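Local coordinates for protein lombricine kinase (Urechis caupo, PDB 3JPZ) that transfers phosphate reversibly between ATP and the guanidino compound lombricine, as a phosphagen kinase of the ATP:guanido phosphotransferase family, at residues A[97-100]-A[101-104]; A[107-110]-A[111-114]; A[336-339]-A[340-343]. One frame throughout, in Å; residues are numbered along the deposited sequence. Where two conformers were deposited one is given.

Overall arrangement
All three contacts are local. Interaction 3 is part of helix 333-355, and interactions 1 and 2 pack against that helix. Interaction 1 lies in the connection between helix 73-83 and strand 113-122, interaction 2 at its end, where it runs into the strand; both are only partly buried and rest largely on carboxylates that hold backbone N-H groups and lysine ammonium groups. Interaction 3 is buried, with main-chain bonds and aliphatic packing dominant and one amide–carboxylate bond at the side. The centres of interactions 1 and 3 are about 11 Å apart, joined by a hydrogen bond from V104 N to Q338 OE1; those of 2 and 3 about 14 Å, where the F108 ring packs on I341.

Interaction 1: A[97-100]-A[101-104]; sequences DLDA and SKLV
D97 and K102 approach each other from opposite directions and close a salt bridge, K102 NZ lying 2.9 Å from D97 OD2. The ammonium group sits above the carboxylate plane, 43° out of it. The lysine chain bends at its third torsion (chi3 80°), which turns its end back toward D97. The same OD2 also forms a salt bridge with R334 of helix 333-355, so two cations share one oxygen, an arrangement that would probably stabilise the ionised acid. The other oxygen, D97 OD1, accepts from the backbone N of D99 at 3.1 Å, so both carboxylate oxygens have partners.

D99 bonds to the residues that follow it. Its OD1 receives the hydroxyl of S101, with OG 2.7 Å away on the syn side but tilted out of the carboxylate plane, and more weakly the backbone N of S101. Because D99 CG stands anti to its own backbone N (chi1 -170°), the carboxylate lies beside the carbonyl carbon and faces the chain that follows. D99 OD2 instead lies against the aliphatic part of K102, 3.4 Å from CG; the two side chains cross at about a right angle, and K102 NZ passes on to D97.

The main chain is tied over the same residues. K102 N donates to D99 O at 3.0 Å, and L103 N to A100 O at 2.8 Å, both running from i+3 to i, the 3-10 spacing. A100 and L103 turn their side chains onto F237 of helix 233-252, and L103 also touches V337 and Q338. The arrangement is an Asx turn at D97 leading into a short 3-10 segment, within the connection that runs toward strand 113-122 of the antiparallel sheet.

Interaction 2: A[107-110]-A[111-114]; sequences QFDE and KYVK
D109 and K111 cross at a slant, and the lysine chain, bent at both chi3 and chi4, folds back until its ammonium group faces the carboxylate. K111 NZ is 3.0 Å from D109 OD1, on the syn side and close to the carboxylate plane; its bond to OD2 is weak. On the anti side, tilted from that plane, the same OD1 takes the backbone N of K111 at 2.9 Å, with an N-H...O angle of 160°, which makes an Asx turn. One oxygen thus holds both ends of the lysine residue, which limits how the acid can rotate.

The ring of Y112 meets this carboxylate by its edge. D109 CG lies in the ring plane, the two planes stand 89° apart, and D109 OD2 comes within 3.7 Å of Y112 CE1. The phenol oxygen finds its partner elsewhere, in E355 of helix 333-355.

In the main chain D109 O accepts from two backbone donors, Y112 N and V113 N, each at 3.0 Å. The bond from Y112 N (i to i+3) closes a beta turn over 109-112, and the i to i+4 bond from V113 N extends it into strand 113-122. This central strand of the antiparallel sheet continues to residues that bind ADP in this protein, beginning with S115.

On the buried side, F108 CB sits 3.3 Å from V113 CG2, and the same methyl approaches ring atoms CG and CD1 obliquely. V113 CG1 is anti to its backbone N (chi1 177°), which leaves CG2 beside that N to meet F108. Both side chains also rest on V282 of strand 279-285 and V344 of helix 333-355. E110 OE2 receives the backbone N of G231. K114 bends at chi2, and K114 NZ lies 2.8 Å from K111 O.

Interaction 3: A[336-339]-A[340-343]; sequences FVQL and LIDG
Q338 and D342, one helical turn apart, are linked by the polar side-chain bond of this contact: Q338 NE2 donates to D342 OD1 at 2.8 Å. The acceptor lies in the amide plane of Q338, whereas the donor sits above the carboxylate, 42° out of its plane. A bend at the second torsion of Q338 (chi2 61°) brings the amide round toward D342, and its other end, OE1, takes the backbone N of V104, so the amide is held at both atoms.

Main-chain bonds follow the i to i+4 pattern of an alpha helix. L340 N, I341 N, D342 N and G343 N donate in turn to F336 O, V337 O, Q338 O and L339 O, the I341 bond being 2.9 Å from N to V337 O and the nearest of the four to linear at 165°.

Apolar contact is lighter: I341 CD1 reaches V337 CG1 at 4.0 Å.

From helix 333-355, V337 touches V233 and F237 of helix 233-252, L340 packs on A280 and V282 of strand 279-285, and F336 touches the loop residues T276, L278 and A327.

Interaction 1: A[97-100]-A[101-104]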
ATOM      1  N   ASP A  97     -10.584  21.517  27.033  1.00 21.07           N
ATOM      2  CA  ASP A  97     -10.983  21.430  28.429  1.00 20.74           C
ATOM      3  C   ASP A  97     -10.721  20.024  28.971  1.00 27.15           C
ATOM      4  O   ASP A  97     -11.516  19.108  28.774  1.00 17.96           O
ATOM      5  CB  ASP A  97     -12.459  21.778  28.580  1.00 26.37           C
ATOM      6  CG  ASP A  97     -12.876  21.925  30.031  1.00 26.80           C
ATOM      7  OD1 ASP A  97     -12.024  21.731  30.918  1.00 38.34           O
ATOM      8  OD2 ASP A  97     -14.054  22.239  30.287  1.00 16.97           O
ATOM      9  N   LEU A  98      -9.590  19.863  29.643  1.00 17.06           N
ATOM     10  CA  LEU A  98      -9.223  18.595  30.255  1.00 20.22           C
ATOM     11  C   LEU A  98      -9.447  18.633  31.763  1.00 23.23           C
ATOM     12  O   LEU A  98      -8.718  17.993  32.521  1.00 34.11           O
ATOM     13  CB  LEU A  98      -7.745  18.292  29.978  1.00 22.41           C
ATOM     14  CG  LEU A  98      -7.345  18.310  28.510  1.00 17.12           C
ATOM     15  CD1 LEU A  98      -5.826  18.101  28.322  1.00 15.90           C
ATOM     16  CD2 LEU A  98      -8.145  17.251  27.757  1.00 14.92           C
ATOM     17  N   ASP A  99     -10.450  19.389  32.201  1.00 19.22           N
ATOM     18  CA  ASP A  99     -10.654  19.606  33.627  1.00 24.83           C
ATOM     19  C   ASP A  99     -11.689  18.634  34.180  1.00 27.06           C
ATOM     20  O   ASP A  99     -12.893  18.910  34.184  1.00 15.55           O
ATOM     21  CB  ASP A  99     -11.061  21.052  33.906  1.00 25.73           C
ATOM     22  CG  ASP A  99     -11.047  21.381  35.383  1.00 29.78           C
ATOM     23  OD1 ASP A  99     -10.870  20.447  36.194  1.00 22.87           O
ATOM     24  OD2 ASP A  99     -11.215  22.568  35.731  1.00 32.31           O
ATOM     25  N   ALA A 100     -11.191  17.494  34.650  1.00 34.48           N
ATOM     26  CA  ALA A 100     -12.021  16.438  35.210  1.00 17.81           C
ATOM     27  C   ALA A 100     -12.891  16.921  36.362  1.00 19.79           C
ATOM     28  O   ALA A 100     -14.032  16.488  36.493  1.00 24.36           O
ATOM     29  CB  ALA A 100     -11.145  15.287  35.667  1.00 30.87           C
ATOM     30  N   SER A 101     -12.358  17.807  37.198  1.00 15.38           N
ATOM     31  CA  SER A 101     -13.116  18.324  38.340  1.00 20.70           C
ATOM     32  C   SER A 101     -14.426  18.993  37.909  1.00 18.36           C
ATOM     33  O   SER A 101     -15.353  19.128  38.708  1.00 24.40           O
ATOM     34  CB  SER A 101     -12.267  19.304  39.160  1.00 25.02           C
ATOM     35  OG  SER A 101     -12.188  20.582  38.549  1.00 31.47           O
ATOM     36  N   LYS A 102     -14.498  19.407  36.646  1.00 17.68           N
ATOM     37  CA  LYS A 102     -15.696  20.062  36.109  1.00 20.52           C
ATOM     38  C   LYS A 102     -16.811  19.061  35.801  1.00 25.91           C
ATOM     39  O   LYS A 102     -17.922  19.446  35.434  1.00 24.36           O
ATOM     40  CB  LYS A 102     -15.361  20.852  34.837  1.00 23.31           C
ATOM     41  CG  LYS A 102     -14.523  22.099  35.069  1.00 29.31           C
ATOM     42  CD  LYS A 102     -14.050  22.719  33.756  1.00 32.94           C
ATOM     43  CE  LYS A 102     -15.132  23.569  33.092  1.00 33.64           C
ATOM     44  NZ  LYS A 102     -14.574  24.488  32.056  1.00 33.15           N
ATOM     45  N   LEU A 103     -16.516  17.778  35.961  1.00 13.80           N
ATOM     46  CA  LEU A 103     -17.451  16.731  35.575  1.00 16.29           C
ATOM     47  C   LEU A 103     -18.535  16.514  36.613  1.00 16.21           C
ATOM     48  O   LEU A 103     -18.322  16.704  37.807  1.00 22.23           O
ATOM     49  CB  LEU A 103     -16.710  15.414  35.346  1.00 12.87           C
ATOM     50  CG  LEU A 103     -15.868  15.326  34.081  1.00 15.98           C
ATOM     51  CD1 LEU A 103     -15.177  13.976  34.007  1.00 19.87           C
ATOM     52  CD2 LEU A 103     -16.729  15.551  32.852  1.00 12.46           C
ATOM     53  N   VAL A 104     -19.697  16.090  36.139  1.00 20.57           N
ATOM     54  CA  VAL A 104     -20.834  15.825  37.005  1.00 21.65           C
ATOM     55  C   VAL A 104     -21.235  14.367  36.868  1.00 14.51           C
ATOM     56  O   VAL A 104     -21.580  13.923  35.773  1.00 11.80           O
ATOM     57  CB  VAL A 104     -22.034  16.718  36.629  1.00 17.13           C
ATOM     58  CG1 VAL A 104     -23.249  16.392  37.501  1.00 22.59           C
ATOM     59  CG2 VAL A 104     -21.650  18.186  36.755  1.00 34.62           C
TER

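Interaction 2: A[107-110]-A[111-114]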
ATOM      1  N   GLN A 107     -19.070   8.783  37.869  1.00 16.61           N
ATOM      2  CA  GLN A 107     -18.858   7.448  38.421  0.55 12.11           C
ATOM      3  C   GLN A 107     -20.104   6.614  38.207  1.00 17.78           C
ATOM      4  O   GLN A 107     -21.127   6.839  38.852  1.00 19.14           O
ATOM      5  CB  GLN A 107     -18.540   7.499  39.913  0.55 15.89           C
ATOM      6  CG  GLN A 107     -18.627   6.131  40.599  0.55 12.33           C
ATOM      7  CD  GLN A 107     -17.569   5.139  40.113  0.55 12.99           C
ATOM      8  OE1 GLN A 107     -16.378   5.305  40.378  0.55 17.63           O
ATOM      9  NE2 GLN A 107     -18.008   4.088  39.426  0.55 12.34           N
ATOM     10  N   PHE A 108     -20.014   5.652  37.300  1.00 13.58           N
ATOM     11  CA  PHE A 108     -21.161   4.834  36.973  1.00 21.51           C
ATOM     12  C   PHE A 108     -21.301   3.691  37.946  1.00 11.43           C
ATOM     13  O   PHE A 108     -20.344   3.284  38.600  1.00 12.01           O
ATOM     14  CB  PHE A 108     -21.037   4.259  35.572  1.00 11.70           C
ATOM     15  CG  PHE A 108     -20.918   5.284  34.505  1.00 12.19           C
ATOM     16  CD1 PHE A 108     -19.787   5.335  33.710  1.00 11.94           C
ATOM     17  CD2 PHE A 108     -21.936   6.192  34.282  1.00 22.00           C
ATOM     18  CE1 PHE A 108     -19.684   6.269  32.714  1.00 24.17           C
ATOM     19  CE2 PHE A 108     -21.828   7.131  33.285  1.00 11.73           C
ATOM     20  CZ  PHE A 108     -20.707   7.170  32.503  1.00 12.04           C
ATOM     21  N   ASP A 109     -22.524   3.187  38.015  1.00 11.33           N
ATOM     22  CA  ASP A 109     -22.849   1.973  38.712  1.00 11.57           C
ATOM     23  C   ASP A 109     -22.115   0.853  38.000  1.00 13.30           C
ATOM     24  O   ASP A 109     -22.338   0.593  36.815  1.00 11.83           O
ATOM     25  CB  ASP A 109     -24.374   1.768  38.674  1.00 12.09           C
ATOM     26  CG  ASP A 109     -24.827   0.574  39.480  1.00 11.74           C
ATOM     27  OD1 ASP A 109     -23.996  -0.323  39.694  1.00 12.94           O
ATOM     28  OD2 ASP A 109     -26.021   0.519  39.872  1.00 12.05           O
ATOM     29  N   GLU A 110     -21.217   0.194  38.719  1.00 12.65           N
ATOM     30  CA  GLU A 110     -20.341  -0.770  38.085  1.00 12.35           C
ATOM     31  C   GLU A 110     -21.004  -2.127  37.896  1.00 12.55           C
ATOM     32  O   GLU A 110     -20.403  -3.023  37.344  1.00 12.79           O
ATOM     33  CB  GLU A 110     -19.027  -0.879  38.855  1.00 12.77           C
ATOM     34  CG  GLU A 110     -18.266   0.421  38.813  1.00 12.65           C
ATOM     35  CD  GLU A 110     -16.999   0.421  39.630  1.00 13.29           C
ATOM     36  OE1 GLU A 110     -16.814  -0.489  40.467  1.00 14.61           O
ATOM     37  OE2 GLU A 110     -16.192   1.354  39.439  1.00 13.94           O
ATOM     38  N   LYS A 111     -22.253  -2.263  38.323  1.00 20.01           N
ATOM     39  CA  LYS A 111     -23.053  -3.422  37.935  1.00 18.50           C
ATOM     40  C   LYS A 111     -23.358  -3.344  36.441  1.00 13.33           C
ATOM     41  O   LYS A 111     -23.632  -4.351  35.788  1.00 19.56           O
ATOM     42  CB  LYS A 111     -24.354  -3.476  38.732  1.00 21.74           C
ATOM     43  CG  LYS A 111     -24.158  -3.839  40.200  1.00 25.15           C
ATOM     44  CD  LYS A 111     -25.486  -4.010  40.929  1.00 13.94           C
ATOM     45  CE  LYS A 111     -26.201  -2.695  41.130  1.00 14.96           C
ATOM     46  NZ  LYS A 111     -25.387  -1.757  41.926  1.00 24.82           N
ATOM     47  N   TYR A 112     -23.313  -2.133  35.909  1.00 11.99           N
ATOM     48  CA  TYR A 112     -23.632  -1.906  34.511  1.00 14.79           C
ATOM     49  C   TYR A 112     -22.386  -1.533  33.708  1.00 12.20           C
ATOM     50  O   TYR A 112     -22.076  -2.185  32.710  1.00 13.03           O
ATOM     51  CB  TYR A 112     -24.733  -0.847  34.405  1.00 11.88           C
ATOM     52  CG  TYR A 112     -26.012  -1.298  35.085  1.00 13.24           C
ATOM     53  CD1 TYR A 112     -26.276  -0.960  36.401  1.00 11.64           C
ATOM     54  CD2 TYR A 112     -26.933  -2.098  34.418  1.00 12.93           C
ATOM     55  CE1 TYR A 112     -27.442  -1.380  37.030  1.00 11.81           C
ATOM     56  CE2 TYR A 112     -28.097  -2.535  35.045  1.00 12.09           C
ATOM     57  CZ  TYR A 112     -28.342  -2.168  36.344  1.00 12.38           C
ATOM     58  OH  TYR A 112     -29.499  -2.590  36.962  1.00 12.68           O
ATOM     59  N   VAL A 113     -21.651  -0.513  34.146  1.00 11.83           N
ATOM     60  CA  VAL A 113     -20.436  -0.127  33.440  1.00 11.39           C
ATOM     61  C   VAL A 113     -19.235  -0.948  33.891  1.00 15.00           C
ATOM     62  O   VAL A 113     -18.823  -0.878  35.051  1.00 20.49           O
ATOM     63  CB  VAL A 113     -20.134   1.374  33.597  1.00 15.18           C
ATOM     64  CG1 VAL A 113     -18.825   1.722  32.915  1.00 11.44           C
ATOM     65  CG2 VAL A 113     -21.261   2.189  33.013  1.00 11.06           C
ATOM     66  N   LYS A 114     -18.677  -1.713  32.953  1.00 12.37           N
ATOM     67  CA  LYS A 114     -17.604  -2.659  33.226  1.00 12.62           C
ATOM     68  C   LYS A 114     -16.222  -2.032  33.094  1.00 12.35           C
ATOM     69  O   LYS A 114     -15.272  -2.476  33.724  1.00 13.67           O
ATOM     70  CB  LYS A 114     -17.716  -3.849  32.273  1.00 12.83           C
ATOM     71  CG  LYS A 114     -19.093  -4.509  32.284  1.00 12.48           C
ATOM     72  CD  LYS A 114     -19.479  -4.905  33.701  1.00 13.66           C
ATOM     73  CE  LYS A 114     -20.888  -5.490  33.773  1.00 18.62           C
ATOM     74  NZ  LYS A 114     -21.266  -5.805  35.182  1.00 32.40           N
TER

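Interaction 3: A[336-339]-A[340-343]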
ATOM      1  N   PHE A 336     -17.446  16.308  26.056  1.00 17.59           N
ATOM      2  CA  PHE A 336     -17.733  15.028  25.429  1.00 20.54           C
ATOM      3  C   PHE A 336     -17.825  13.928  26.465  1.00 11.91           C
ATOM      4  O   PHE A 336     -18.678  13.040  26.363  1.00 13.08           O
ATOM      5  CB  PHE A 336     -16.674  14.678  24.387  1.00 19.59           C
ATOM      6  CG  PHE A 336     -16.974  15.220  23.029  1.00 16.07           C
ATOM      7  CD1 PHE A 336     -16.075  16.038  22.382  1.00 12.25           C
ATOM      8  CD2 PHE A 336     -18.169  14.911  22.397  1.00 16.52           C
ATOM      9  CE1 PHE A 336     -16.352  16.533  21.124  1.00 12.74           C
ATOM     10  CE2 PHE A 336     -18.456  15.407  21.139  1.00 17.48           C
ATOM     11  CZ  PHE A 336     -17.540  16.216  20.501  1.00 12.66           C
ATOM     12  N   VAL A 337     -16.932  13.980  27.446  1.00 11.78           N
ATOM     13  CA  VAL A 337     -16.988  13.074  28.580  1.00 11.64           C
ATOM     14  C   VAL A 337     -18.305  13.255  29.328  1.00 12.81           C
ATOM     15  O   VAL A 337     -18.881  12.279  29.803  1.00 12.14           O
ATOM     16  CB  VAL A 337     -15.821  13.312  29.574  1.00 11.67           C
ATOM     17  CG1 VAL A 337     -15.904  12.329  30.727  1.00 12.45           C
ATOM     18  CG2 VAL A 337     -14.484  13.192  28.869  1.00 12.01           C
ATOM     19  N   GLN A 338     -18.777  14.497  29.434  1.00 17.53           N
ATOM     20  CA  GLN A 338     -20.035  14.773  30.122  1.00 11.96           C
ATOM     21  C   GLN A 338     -21.212  14.238  29.319  1.00 17.56           C
ATOM     22  O   GLN A 338     -22.184  13.726  29.887  1.00 12.25           O
ATOM     23  CB  GLN A 338     -20.222  16.265  30.371  1.00 12.17           C
ATOM     24  CG  GLN A 338     -21.422  16.546  31.240  1.00 12.29           C
ATOM     25  CD  GLN A 338     -21.288  15.899  32.586  1.00 18.01           C
ATOM     26  OE1 GLN A 338     -20.329  16.161  33.301  1.00 12.20           O
ATOM     27  NE2 GLN A 338     -22.244  15.033  32.941  1.00 12.47           N
ATOM     28  N   LEU A 339     -21.108  14.355  27.999  1.00 19.81           N
ATOM     29  CA  LEU A 339     -22.131  13.846  27.093  0.70 21.69           C
ATOM     30  C   LEU A 339     -22.219  12.327  27.202  1.00 12.25           C
ATOM     31  O   LEU A 339     -23.305  11.753  27.140  1.00 16.44           O
ATOM     32  CB  LEU A 339     -21.830  14.256  25.646  0.70 12.60           C
ATOM     33  CG  LEU A 339     -22.716  13.583  24.587  0.70 18.93           C
ATOM     34  CD1 LEU A 339     -24.155  14.065  24.715  0.70 12.56           C
ATOM     35  CD2 LEU A 339     -22.188  13.842  23.190  0.70 23.75           C
ATOM     36  N   LEU A 340     -21.071  11.680  27.369  1.00 14.20           N
ATOM     37  CA  LEU A 340     -21.022  10.235  27.556  1.00 11.75           C
ATOM     38  C   LEU A 340     -21.613   9.866  28.906  1.00 11.71           C
ATOM     39  O   LEU A 340     -22.422   8.947  29.027  1.00 11.86           O
ATOM     40  CB  LEU A 340     -19.582   9.725  27.492  1.00 13.46           C
ATOM     41  CG  LEU A 340     -19.413   8.230  27.767  1.00 11.63           C
ATOM     42  CD1 LEU A 340     -19.873   7.406  26.584  1.00 11.48           C
ATOM     43  CD2 LEU A 340     -17.971   7.908  28.088  1.00 12.07           C
ATOM     44  N   ILE A 341     -21.189  10.586  29.930  1.00 12.42           N
ATOM     45  CA  ILE A 341     -21.739  10.399  31.262  1.00 11.70           C
ATOM     46  C   ILE A 341     -23.268  10.485  31.214  1.00 16.07           C
ATOM     47  O   ILE A 341     -23.954   9.600  31.693  1.00 12.54           O
ATOM     48  CB  ILE A 341     -21.181  11.445  32.232  1.00 11.65           C
ATOM     49  CG1 ILE A 341     -19.695  11.196  32.466  1.00 11.91           C
ATOM     50  CG2 ILE A 341     -21.918  11.396  33.534  1.00 11.75           C
ATOM     51  CD1 ILE A 341     -18.993  12.300  33.195  1.00 11.70           C
ATOM     52  N   ASP A 342     -23.794  11.545  30.611  1.00 12.53           N
ATOM     53  CA  ASP A 342     -25.235  11.762  30.593  1.00 12.44           C
ATOM     54  C   ASP A 342     -25.948  10.681  29.795  1.00 12.33           C
ATOM     55  O   ASP A 342     -26.992  10.188  30.198  1.00 13.00           O
ATOM     56  CB  ASP A 342     -25.571  13.131  30.000  1.00 13.78           C
ATOM     57  CG  ASP A 342     -25.074  14.269  30.851  1.00 20.33           C
ATOM     58  OD1 ASP A 342     -24.743  14.033  32.037  1.00 12.87           O
ATOM     59  OD2 ASP A 342     -25.023  15.399  30.332  1.00 19.79           O
ATOM     60  N   GLY A 343     -25.382  10.322  28.656  1.00 15.04           N
ATOM     61  CA  GLY A 343     -25.989   9.331  27.793  1.00 21.62           C
ATOM     62  C   GLY A 343     -25.984   7.966  28.447  1.00 16.10           C
ATOM     63  O   GLY A 343     -26.972   7.239  28.385  1.00 12.14           O
TER